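Local structure of aminopeptidase N family protein (4FGM) at residues K282-K287 with W304-M309. The protein is probably a zinc-dependent aminopeptidase of the M61 family, removing residues from the amino ends of peptides. Sequence-based numbering, arbitrary orientation.
Sequences KTLKPK and WFYEGM. With ZN (zinc ion), chain C; MAE (maleic acid), chain B.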
loop_
_atom_site.group_PDB
_atom_site.type_symbol
_atom_site.label_atom_id
_atom_site.label_comp_id
_atom_site.label_asym_id
_atom_site.label_seq_id
_atom_site.Cartn_x
_atom_site.Cartn_y
_atom_site.Cartn_z
ATOM N N LYS A 282 12.641 0.596 -3.588
ATOM C CA LYS A 282 13.310 1.846 -3.289
ATOM C C LYS A 282 14.724 1.799 -3.851
ATOM O O LYS A 282 15.219 2.822 -4.342
ATOM C CB LYS A 282 13.370 2.120 -1.785
ATOM C CG LYS A 282 12.067 2.700 -1.224
ATOM C CD LYS A 282 11.259 3.406 -2.311
ATOM C CE LYS A 282 11.654 4.849 -2.401
ATOM N NZ LYS A 282 11.327 5.352 -3.753
ATOM N N THR A 283 15.382 0.635 -3.773
ATOM C CA THR A 283 16.739 0.505 -4.305
ATOM C C THR A 283 16.709 -0.443 -5.499
ATOM O O THR A 283 17.204 -0.106 -6.575
ATOM C CB THR A 283 17.727 0.012 -3.234
ATOM O OG1 THR A 283 17.120 -1.019 -2.443
ATOM C CG2 THR A 283 18.142 1.174 -2.340
ATOM N N LEU A 284 16.136 -1.629 -5.309
ATOM C CA LEU A 284 15.985 -2.587 -6.402
ATOM C C LEU A 284 14.679 -2.087 -7.026
ATOM O O LEU A 284 13.666 -2.002 -6.335
ATOM C CB LEU A 284 15.787 -4.009 -5.856
ATOM C CG LEU A 284 16.032 -5.246 -6.740
ATOM C CD1 LEU A 284 14.863 -6.196 -6.578
ATOM C CD2 LEU A 284 16.212 -4.866 -8.201
ATOM N N LYS A 285 14.694 -1.734 -8.306
ATOM C CA LYS A 285 13.486 -1.227 -8.947
ATOM C C LYS A 285 13.570 -1.363 -10.461
ATOM O O LYS A 285 14.643 -1.631 -10.997
ATOM C CB LYS A 285 13.282 0.247 -8.574
ATOM C CG LYS A 285 14.213 1.212 -9.301
ATOM C CD LYS A 285 14.073 2.645 -8.783
ATOM C CE LYS A 285 14.745 2.804 -7.421
ATOM N NZ LYS A 285 14.726 4.217 -6.919
ATOM N N PRO A 286 12.435 -1.197 -11.173
ATOM C CA PRO A 286 12.481 -1.315 -12.635
ATOM C C PRO A 286 13.202 -0.119 -13.261
ATOM O O PRO A 286 13.204 0.981 -12.701
ATOM C CB PRO A 286 11.005 -1.388 -13.027
ATOM C CG PRO A 286 10.328 -0.591 -11.962
ATOM C CD PRO A 286 11.050 -1.007 -10.697
ATOM N N LYS A 287 13.811 -0.341 -14.421
ATOM C CA LYS A 287 14.544 0.710 -15.109
ATOM C C LYS A 287 13.654 1.885 -15.481
ATOM O O LYS A 287 14.119 3.020 -15.580
ATOM C CB LYS A 287 15.227 0.141 -16.356
ATOM C CG LYS A 287 16.217 -0.962 -16.013
ATOM C CD LYS A 287 17.153 -1.307 -17.162
ATOM C CE LYS A 287 18.124 -2.406 -16.739
ATOM N NZ LYS A 287 19.169 -2.682 -17.761
ATOM N N TRP A 304 4.009 -6.912 -10.354
ATOM C CA TRP A 304 3.679 -8.256 -9.876
ATOM C C TRP A 304 4.824 -8.711 -8.984
ATOM O O TRP A 304 4.655 -9.528 -8.076
ATOM C CB TRP A 304 3.538 -9.246 -11.042
ATOM C CG TRP A 304 4.818 -9.496 -11.810
ATOM C CD1 TRP A 304 5.234 -8.856 -12.951
ATOM C CD2 TRP A 304 5.841 -10.450 -11.494
ATOM N NE1 TRP A 304 6.447 -9.355 -13.360
ATOM C CE2 TRP A 304 6.844 -10.330 -12.487
ATOM C CE3 TRP A 304 6.009 -11.393 -10.471
ATOM C CZ2 TRP A 304 7.996 -11.121 -12.486
ATOM C CZ3 TRP A 304 7.158 -12.183 -10.471
ATOM C CH2 TRP A 304 8.137 -12.039 -11.473
ATOM N N PHE A 305 6.004 -8.171 -9.260
ATOM C CA PHE A 305 7.184 -8.516 -8.495
ATOM C C PHE A 305 7.394 -7.525 -7.350
ATOM O O PHE A 305 7.523 -7.916 -6.183
ATOM C CB PHE A 305 8.407 -8.554 -9.428
ATOM C CG PHE A 305 9.717 -8.756 -8.713
ATOM C CD1 PHE A 305 10.436 -7.662 -8.211
ATOM C CD2 PHE A 305 10.218 -10.040 -8.514
ATOM C CE1 PHE A 305 11.638 -7.850 -7.519
ATOM C CE2 PHE A 305 11.416 -10.243 -7.825
ATOM C CZ PHE A 305 12.132 -9.144 -7.324
ATOM N N TYR A 306 7.406 -6.241 -7.680
ATOM C CA TYR A 306 7.625 -5.219 -6.669
ATOM C C TYR A 306 6.525 -5.120 -5.621
ATOM O O TYR A 306 6.781 -4.740 -4.480
ATOM C CB TYR A 306 7.899 -3.881 -7.359
ATOM C CG TYR A 306 9.278 -3.897 -7.961
ATOM C CD1 TYR A 306 10.408 -3.937 -7.136
ATOM C CD2 TYR A 306 9.464 -4.003 -9.336
ATOM C CE1 TYR A 306 11.685 -4.092 -7.667
ATOM C CE2 TYR A 306 10.741 -4.163 -9.879
ATOM C CZ TYR A 306 11.846 -4.211 -9.034
ATOM O OH TYR A 306 13.105 -4.416 -9.544
ATOM N N GLU A 307 5.302 -5.470 -5.996
ATOM C CA GLU A 307 4.217 -5.450 -5.030
ATOM C C GLU A 307 3.909 -6.885 -4.607
ATOM O O GLU A 307 3.669 -7.150 -3.428
ATOM C CB GLU A 307 2.967 -4.784 -5.612
ATOM C CG GLU A 307 3.060 -3.262 -5.717
ATOM C CD GLU A 307 3.419 -2.598 -4.396
ATOM O OE1 GLU A 307 3.403 -3.285 -3.362
ATOM O OE2 GLU A 307 3.712 -1.388 -4.393
ATOM N N GLY A 308 3.946 -7.806 -5.574
ATOM C CA GLY A 308 3.664 -9.209 -5.304
ATOM C C GLY A 308 4.561 -9.876 -4.275
ATOM O O GLY A 308 4.060 -10.426 -3.288
HETATM N N MSE A 309 5.879 -9.838 -4.498
HETATM C CA MSE A 309 6.831 -10.449 -3.570
HETATM C C MSE A 309 6.648 -9.856 -2.176
HETATM O O MSE A 309 6.629 -10.578 -1.169
HETATM C CB MSE A 309 8.280 -10.206 -4.025
HETATM C CG MSE A 309 8.624 -10.672 -5.442
HETATM SE SE MSE A 309 8.353 -12.580 -5.798
HETATM C CE MSE A 309 6.834 -12.443 -6.977
HETATM ZN ZN ZN C . 3.686 -2.121 -1.517
HETATM C C1 MAE B . 2.052 -0.004 -1.401
HETATM O O1 MAE B . 2.057 -0.385 -2.623
HETATM O O2 MAE B . 3.127 -0.064 -0.761
HETATM C C2 MAE B . 0.786 0.527 -0.849
HETATM C C3 MAE B . 0.139 1.670 -1.066
HETATM C C4 MAE B . 0.546 2.744 -1.966
HETATM O O3 MAE B . 1.589 2.777 -2.646
HETATM O O4 MAE B . -0.281 3.675 -2.058
#
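Tyr306 OH, hydrogen-bonded to Thr419 OG1, lies against the backbone of the loop 282-287, 3.2 Å from Lys285 C. Lys285 N and O also lie near this hydroxyl, but the angles are too poor for bonding. The backbone of Thr419 is hydrogen-bonded to Lys285 and Lys287, so one residue ties the hydroxyl to the loop it touches. Leu284 adds a methyl, with CD2 3.4 Å from Tyr306 OH.

The phenol ring is covered on opposite faces. Pro286 CD comes down on one, 3.3 Å from Tyr306 CE2; on the other, Phe305 CD1 sits 3.6 Å above the Tyr306 ring plane, over its centre, presenting an edge of its own ring. With CG anti to its carbonyl carbon (chi1 -73°), Tyr306 directs this ring toward the loop, between Pro286 and Phe305.

The packing sits beside a gluzincin-type zinc site: the loop follows the helix 262-277 bearing the HExxH histidines, and Glu307, next to Tyr306, is the third protein ligand. Glu307 OE1 meets the zinc at 2.2 Å, alongside His273 and His277, and maleic acid O2 joins them at 2.3 Å. Replacing Tyr306 by a leucine would probably leave Thr419 OG1 without its phenol partner and open a gap between Pro286 and Phe305, one residue from the metal ligand.

Leu284 crosses Phe305 at about a right angle, its CD1 lying 3.7 Å from Phe305 CE1 at the ring edge, near the plane. Trp409 and Phe412 of helix 401-413 also touch Leu284, and Met405 and Leu408 of that helix pack on Phe305.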